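Local coordinates for protein xylan esterase 1 (Thermoanaerobacterium sp. 'JW/SL YS485', PDB 3FCY) that probably removes acetyl groups from xylan and related acetylated substrates as a carbohydrate esterase of family CE7 with an alpha/beta-hydrolase fold, at residues Ile180-Met192 against Leu213-Arg225. Numbering follows the deposited sequence.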
ATOM      1  N   ILE A 180     -18.757   8.534  29.543  1.00 22.54           N
ATOM      2  CA  ILE A 180     -17.546   7.744  29.730  1.00 22.73           C
ATOM      3  C   ILE A 180     -16.585   8.473  30.667  1.00 21.37           C
ATOM      4  O   ILE A 180     -16.025   7.866  31.578  1.00 23.67           O
ATOM      5  CB  ILE A 180     -16.845   7.462  28.379  1.00 21.93           C
ATOM      6  CG1 ILE A 180     -17.755   6.591  27.502  1.00 23.57           C
ATOM      7  CG2 ILE A 180     -15.510   6.750  28.621  1.00 21.05           C
ATOM      8  CD1 ILE A 180     -17.246   6.376  26.083  1.00 22.26           C
ATOM      9  N   PHE A 181     -16.392   9.772  30.448  1.00 21.75           N
ATOM     10  CA  PHE A 181     -15.513  10.548  31.317  1.00 21.31           C
ATOM     11  C   PHE A 181     -16.058  10.455  32.741  1.00 23.92           C
ATOM     12  O   PHE A 181     -15.304  10.231  33.691  1.00 24.20           O
ATOM     13  CB  PHE A 181     -15.465  12.017  30.882  1.00 19.89           C
ATOM     14  CG  PHE A 181     -14.620  12.281  29.655  1.00 19.95           C
ATOM     15  CD1 PHE A 181     -14.114  11.238  28.885  1.00 20.61           C
ATOM     16  CD2 PHE A 181     -14.360  13.592  29.255  1.00 18.06           C
ATOM     17  CE1 PHE A 181     -13.363  11.495  27.734  1.00 20.13           C
ATOM     18  CE2 PHE A 181     -13.614  13.860  28.107  1.00 19.24           C
ATOM     19  CZ  PHE A 181     -13.115  12.810  27.344  1.00 21.82           C
ATOM     20  N   LEU A 182     -17.373  10.621  32.889  1.00 23.19           N
ATOM     21  CA  LEU A 182     -17.997  10.535  34.206  1.00 24.53           C
ATOM     22  C   LEU A 182     -17.768   9.163  34.834  1.00 24.99           C
ATOM     23  O   LEU A 182     -17.583   9.060  36.049  1.00 25.82           O
ATOM     24  CB  LEU A 182     -19.500  10.832  34.120  1.00 22.91           C
ATOM     25  CG  LEU A 182     -19.867  12.298  33.858  1.00 25.31           C
ATOM     26  CD1 LEU A 182     -21.389  12.443  33.741  1.00 23.91           C
ATOM     27  CD2 LEU A 182     -19.320  13.173  34.987  1.00 23.08           C
ATOM     28  N   ASP A 183     -17.777   8.111  34.015  1.00 23.07           N
ATOM     29  CA  ASP A 183     -17.540   6.768  34.544  1.00 23.64           C
ATOM     30  C   ASP A 183     -16.154   6.708  35.194  1.00 22.63           C
ATOM     31  O   ASP A 183     -15.992   6.116  36.260  1.00 21.52           O
ATOM     32  CB  ASP A 183     -17.599   5.695  33.445  1.00 23.22           C
ATOM     33  CG  ASP A 183     -18.989   5.516  32.849  1.00 27.68           C
ATOM     34  OD1 ASP A 183     -19.998   5.770  33.545  1.00 27.77           O
ATOM     35  OD2 ASP A 183     -19.066   5.088  31.678  1.00 25.57           O
ATOM     36  N   THR A 184     -15.152   7.309  34.554  1.00 22.93           N
ATOM     37  CA  THR A 184     -13.803   7.270  35.121  1.00 23.57           C
ATOM     38  C   THR A 184     -13.764   8.000  36.465  1.00 23.50           C
ATOM     39  O   THR A 184     -13.149   7.522  37.413  1.00 22.89           O
ATOM     40  CB  THR A 184     -12.724   7.891  34.169  1.00 21.68           C
ATOM     41  OG1 THR A 184     -12.849   9.318  34.142  1.00 22.14           O
ATOM     42  CG2 THR A 184     -12.873   7.343  32.756  1.00 19.00           C
ATOM     43  N   ALA A 185     -14.435   9.144  36.541  1.00 25.14           N
ATOM     44  CA  ALA A 185     -14.472   9.934  37.772  1.00 28.03           C
ATOM     45  C   ALA A 185     -15.182   9.164  38.878  1.00 28.17           C
ATOM     46  O   ALA A 185     -14.724   9.129  40.021  1.00 28.93           O
ATOM     47  CB  ALA A 185     -15.183  11.264  37.523  1.00 27.81           C
ATOM     48  N   GLN A 186     -16.304   8.546  38.524  1.00 27.69           N
ATOM     49  CA  GLN A 186     -17.088   7.770  39.469  1.00 26.51           C
ATOM     50  C   GLN A 186     -16.282   6.577  39.959  1.00 25.41           C
ATOM     51  O   GLN A 186     -16.284   6.263  41.147  1.00 24.57           O
ATOM     52  CB  GLN A 186     -18.387   7.292  38.810  1.00 27.19           C
ATOM     53  CG  GLN A 186     -19.291   6.457  39.714  1.00 27.66           C
ATOM     54  CD  GLN A 186     -20.628   6.127  39.060  1.00 29.86           C
ATOM     55  OE1 GLN A 186     -20.796   6.284  37.849  1.00 27.24           O
ATOM     56  NE2 GLN A 186     -21.579   5.657  39.861  1.00 29.46           N
ATOM     57  N   LEU A 187     -15.588   5.916  39.037  1.00 24.33           N
ATOM     58  CA  LEU A 187     -14.779   4.760  39.394  1.00 23.65           C
ATOM     59  C   LEU A 187     -13.639   5.162  40.325  1.00 22.56           C
ATOM     60  O   LEU A 187     -13.285   4.413  41.233  1.00 23.84           O
ATOM     61  CB  LEU A 187     -14.213   4.086  38.135  1.00 23.10           C
ATOM     62  CG  LEU A 187     -13.310   2.869  38.379  1.00 25.05           C
ATOM     63  CD1 LEU A 187     -14.071   1.809  39.166  1.00 26.35           C
ATOM     64  CD2 LEU A 187     -12.834   2.297  37.048  1.00 23.84           C
ATOM     65  N   ALA A 188     -13.062   6.339  40.100  1.00 21.51           N
ATOM     66  CA  ALA A 188     -11.967   6.811  40.944  1.00 23.47           C
ATOM     67  C   ALA A 188     -12.462   6.981  42.386  1.00 24.14           C
ATOM     68  O   ALA A 188     -11.749   6.659  43.339  1.00 24.88           O
ATOM     69  CB  ALA A 188     -11.416   8.139  40.414  1.00 21.31           C
ATOM     70  N   GLY A 189     -13.686   7.482  42.531  1.00 24.41           N
ATOM     71  CA  GLY A 189     -14.263   7.676  43.851  1.00 24.97           C
ATOM     72  C   GLY A 189     -14.563   6.348  44.515  1.00 25.24           C
ATOM     73  O   GLY A 189     -14.378   6.187  45.724  1.00 25.02           O
ATOM     74  N   ILE A 190     -15.028   5.387  43.721  1.00 23.82           N
ATOM     75  CA  ILE A 190     -15.340   4.065  44.243  1.00 23.77           C
ATOM     76  C   ILE A 190     -14.050   3.410  44.726  1.00 24.88           C
ATOM     77  O   ILE A 190     -14.012   2.796  45.790  1.00 24.70           O
ATOM     78  CB  ILE A 190     -15.995   3.177  43.151  1.00 25.58           C
ATOM     79  CG1 ILE A 190     -17.417   3.674  42.862  1.00 25.36           C
ATOM     80  CG2 ILE A 190     -16.010   1.720  43.589  1.00 23.76           C
ATOM     81  CD1 ILE A 190     -18.117   2.933  41.726  1.00 24.85           C
ATOM     82  N   VAL A 191     -12.991   3.549  43.936  1.00 25.69           N
ATOM     83  CA  VAL A 191     -11.701   2.973  44.292  1.00 26.31           C
ATOM     84  C   VAL A 191     -11.185   3.603  45.581  1.00 26.70           C
ATOM     85  O   VAL A 191     -10.673   2.909  46.456  1.00 24.16           O
ATOM     86  CB  VAL A 191     -10.669   3.195  43.166  1.00 28.23           C
ATOM     87  CG1 VAL A 191      -9.270   2.856  43.660  1.00 28.43           C
ATOM     88  CG2 VAL A 191     -11.034   2.332  41.958  1.00 28.29           C
ATOM     89  N   MET A 192     -11.333   4.921  45.692  1.00 26.57           N
ATOM     90  CA  MET A 192     -10.883   5.646  46.876  1.00 28.34           C
ATOM     91  C   MET A 192     -11.666   5.241  48.134  1.00 29.65           C
ATOM     92  O   MET A 192     -11.220   5.495  49.256  1.00 29.31           O
ATOM     93  CB  MET A 192     -10.993   7.161  46.638  1.00 26.28           C
ATOM     94  CG  MET A 192     -10.021   7.691  45.583  1.00 26.55           C
ATOM     95  SD  MET A 192     -10.252   9.444  45.155  1.00 27.37           S
ATOM     96  CE  MET A 192      -8.815   9.750  44.124  1.00 28.22           C
ATOM     97  N   LEU A 213      -8.414   9.440  28.716  1.00 20.67           N
ATOM     98  CA  LEU A 213      -9.298   9.132  29.829  1.00 21.24           C
ATOM     99  C   LEU A 213      -8.592   9.350  31.165  1.00 22.70           C
ATOM    100  O   LEU A 213      -9.234   9.688  32.161  1.00 23.24           O
ATOM    101  CB  LEU A 213      -9.785   7.683  29.738  1.00 20.94           C
ATOM    102  CG  LEU A 213     -10.733   7.368  28.577  1.00 22.79           C
ATOM    103  CD1 LEU A 213     -11.106   5.891  28.603  1.00 23.89           C
ATOM    104  CD2 LEU A 213     -11.982   8.239  28.685  1.00 22.71           C
ATOM    105  N   SER A 214      -7.279   9.129  31.194  1.00 21.98           N
ATOM    106  CA  SER A 214      -6.505   9.330  32.422  1.00 22.87           C
ATOM    107  C   SER A 214      -6.531  10.808  32.792  1.00 21.99           C
ATOM    108  O   SER A 214      -6.690  11.162  33.961  1.00 23.21           O
ATOM    109  CB  SER A 214      -5.052   8.879  32.233  1.00 21.15           C
ATOM    110  OG  SER A 214      -4.963   7.468  32.206  1.00 22.59           O
ATOM    111  N   LEU A 215      -6.375  11.667  31.791  1.00 22.34           N
ATOM    112  CA  LEU A 215      -6.395  13.108  32.012  1.00 23.54           C
ATOM    113  C   LEU A 215      -7.791  13.536  32.459  1.00 23.98           C
ATOM    114  O   LEU A 215      -7.937  14.302  33.414  1.00 24.23           O
ATOM    115  CB  LEU A 215      -6.011  13.852  30.730  1.00 22.91           C
ATOM    116  CG  LEU A 215      -4.594  13.631  30.190  1.00 26.33           C
ATOM    117  CD1 LEU A 215      -4.474  14.254  28.810  1.00 23.37           C
ATOM    118  CD2 LEU A 215      -3.566  14.232  31.146  1.00 25.13           C
ATOM    119  N   ALA A 216      -8.813  13.037  31.768  1.00 23.64           N
ATOM    120  CA  ALA A 216     -10.195  13.372  32.101  1.00 25.28           C
ATOM    121  C   ALA A 216     -10.523  12.948  33.528  1.00 24.36           C
ATOM    122  O   ALA A 216     -11.121  13.704  34.295  1.00 25.38           O
ATOM    123  CB  ALA A 216     -11.157  12.696  31.121  1.00 23.58           C
ATOM    124  N   CYS A 217     -10.128  11.731  33.878  1.00 23.21           N
ATOM    125  CA  CYS A 217     -10.380  11.196  35.209  1.00 24.79           C
ATOM    126  C   CYS A 217      -9.734  12.039  36.313  1.00 25.73           C
ATOM    127  O   CYS A 217     -10.380  12.382  37.306  1.00 25.00           O
ATOM    128  CB  CYS A 217      -9.855   9.765  35.293  1.00 24.52           C
ATOM    129  SG  CYS A 217     -10.014   9.032  36.922  1.00 26.17           S
ATOM    130  N   ALA A 218      -8.456  12.359  36.136  1.00 23.77           N
ATOM    131  CA  ALA A 218      -7.723  13.151  37.119  1.00 24.91           C
ATOM    132  C   ALA A 218      -8.241  14.583  37.158  1.00 24.60           C
ATOM    133  O   ALA A 218      -8.025  15.307  38.134  1.00 24.68           O
ATOM    134  CB  ALA A 218      -6.231  13.142  36.796  1.00 19.04           C
ATOM    135  N   ALA A 219      -8.927  14.991  36.095  1.00 24.31           N
ATOM    136  CA  ALA A 219      -9.471  16.344  36.022  1.00 25.28           C
ATOM    137  C   ALA A 219     -10.813  16.428  36.740  1.00 25.71           C
ATOM    138  O   ALA A 219     -11.090  17.398  37.452  1.00 25.97           O
ATOM    139  CB  ALA A 219      -9.636  16.765  34.565  1.00 22.85           C
ATOM    140  N   LEU A 220     -11.640  15.402  36.555  1.00 24.72           N
ATOM    141  CA  LEU A 220     -12.964  15.358  37.161  1.00 25.53           C
ATOM    142  C   LEU A 220     -12.961  14.846  38.600  1.00 26.38           C
ATOM    143  O   LEU A 220     -13.929  15.042  39.339  1.00 27.15           O
ATOM    144  CB  LEU A 220     -13.900  14.527  36.279  1.00 23.65           C
ATOM    145  CG  LEU A 220     -14.169  15.196  34.922  1.00 26.66           C
ATOM    146  CD1 LEU A 220     -14.854  14.221  33.976  1.00 25.14           C
ATOM    147  CD2 LEU A 220     -15.027  16.450  35.127  1.00 22.32           C
ATOM    148  N   GLU A 221     -11.877  14.178  38.987  1.00 25.08           N
ATOM    149  CA  GLU A 221     -11.708  13.691  40.354  1.00 26.70           C
ATOM    150  C   GLU A 221     -10.321  14.164  40.780  1.00 26.90           C
ATOM    151  O   GLU A 221      -9.360  13.393  40.777  1.00 27.39           O
ATOM    152  CB  GLU A 221     -11.793  12.164  40.433  1.00 28.29           C
ATOM    153  CG  GLU A 221     -11.457  11.609  41.821  1.00 28.40           C
ATOM    154  CD  GLU A 221     -12.203  12.329  42.940  1.00 31.22           C
ATOM    155  OE1 GLU A 221     -13.376  11.993  43.201  1.00 30.74           O
ATOM    156  OE2 GLU A 221     -11.614  13.245  43.553  1.00 31.40           O
ATOM    157  N   PRO A 222     -10.207  15.454  41.146  1.00 27.39           N
ATOM    158  CA  PRO A 222      -8.972  16.122  41.581  1.00 28.01           C
ATOM    159  C   PRO A 222      -8.192  15.411  42.686  1.00 27.48           C
ATOM    160  O   PRO A 222      -7.015  15.709  42.906  1.00 26.01           O
ATOM    161  CB  PRO A 222      -9.461  17.503  42.024  1.00 28.40           C
ATOM    162  CG  PRO A 222     -10.688  17.720  41.199  1.00 29.11           C
ATOM    163  CD  PRO A 222     -11.356  16.370  41.262  1.00 27.52           C
ATOM    164  N   ARG A 223      -8.839  14.479  43.382  1.00 27.03           N
ATOM    165  CA  ARG A 223      -8.163  13.749  44.446  1.00 27.86           C
ATOM    166  C   ARG A 223      -7.108  12.797  43.888  1.00 27.89           C
ATOM    167  O   ARG A 223      -6.187  12.399  44.606  1.00 27.57           O
ATOM    168  CB  ARG A 223      -9.173  12.973  45.305  1.00 29.34           C
ATOM    169  CG  ARG A 223     -10.007  13.852  46.243  1.00 31.33           C
ATOM    170  CD  ARG A 223     -10.908  13.012  47.150  1.00 32.10           C
ATOM    171  NE  ARG A 223     -11.955  12.325  46.398  1.00 35.20           N
ATOM    172  CZ  ARG A 223     -12.692  11.322  46.870  1.00 36.61           C
ATOM    173  NH1 ARG A 223     -12.505  10.873  48.104  1.00 35.38           N
ATOM    174  NH2 ARG A 223     -13.620  10.762  46.103  1.00 36.62           N
ATOM    175  N   VAL A 224      -7.240  12.428  42.615  1.00 26.25           N
ATOM    176  CA  VAL A 224      -6.262  11.539  41.987  1.00 25.20           C
ATOM    177  C   VAL A 224      -4.880  12.168  42.142  1.00 24.25           C
ATOM    178  O   VAL A 224      -4.668  13.315  41.761  1.00 23.91           O
ATOM    179  CB  VAL A 224      -6.583  11.325  40.496  1.00 24.70           C
ATOM    180  CG1 VAL A 224      -5.418  10.638  39.799  1.00 22.14           C
ATOM    181  CG2 VAL A 224      -7.844  10.483  40.367  1.00 23.72           C
ATOM    182  N   ARG A 225      -3.949  11.394  42.690  1.00 26.42           N
ATOM    183  CA  ARG A 225      -2.591  11.860  42.979  1.00 27.61           C
ATOM    184  C   ARG A 225      -1.530  11.769  41.870  1.00 28.26           C
ATOM    185  O   ARG A 225      -0.659  12.645  41.776  1.00 26.83           O
ATOM    186  CB  ARG A 225      -2.084  11.125  44.228  1.00 27.92           C
ATOM    187  CG  ARG A 225      -0.866  11.747  44.877  1.00 32.63           C
ATOM    188  CD  ARG A 225      -1.188  13.119  45.452  1.00 35.14           C
ATOM    189  NE  ARG A 225      -0.021  13.702  46.105  1.00 39.46           N
ATOM    190  CZ  ARG A 225       1.077  14.097  45.467  1.00 41.85           C
ATOM    191  NH1 ARG A 225       1.162  13.980  44.147  1.00 40.15           N
ATOM    192  NH2 ARG A 225       2.099  14.595  46.155  1.00 41.36           N
TER
HETATM  193  O   HOH W   1     -15.325  10.866  41.867  1.00 28.16           O
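F181 lays one ring face over A216, whose CB stands 3.8 Å from the F181 ring centroid in a CH-pi contact. L213 CD2 reaches the same ring at F181 CE1 and also touches I180 CG2. L220 packs alongside, its CD1 on F181 CB and its CB 3.7 Å from A185 CB. T184 OG1 meets C217 CB at 3.2 Å. This hydroxyl stands between its own backbone N and carbonyl carbon (chi1 73°), which turns it back along its helix. There T184 OG1 donates to F181 O at 2.7 Å, on a lone pair in the carbonyl plane. Small residues permit the close approach: A185 and C217 have CA atoms 5.0 Å apart.

The polar contacts gather past the end of helix 209-220. R223 grips E221 side-on in a salt bridge, R223 NE to E221 OE2 at 3.0 Å and NH2 to OE1. Both oxygens lie near the guanidinium plane but are met from above the carboxylate plane. The R223 backbone N also donates to E221 OE2. A water donates to both A185 O and E221 OE1, linking the segments. M192 SD sits over the guanidinium face, 3.5 Å from R223 CZ, and M192 CE meets R223 CB. With an alanine at E221, the R223 guanidinium would lose its carboxylate partner and is likely to turn away from M192, and the water would lose one acceptor.

Helix segments 180-192 and 213-220 cross at -59°. They pack on one side of the central sheet of an alpha/beta hydrolase, where helix 209-220 follows the predicted nucleophile S208 on what is probably the nucleophile elbow.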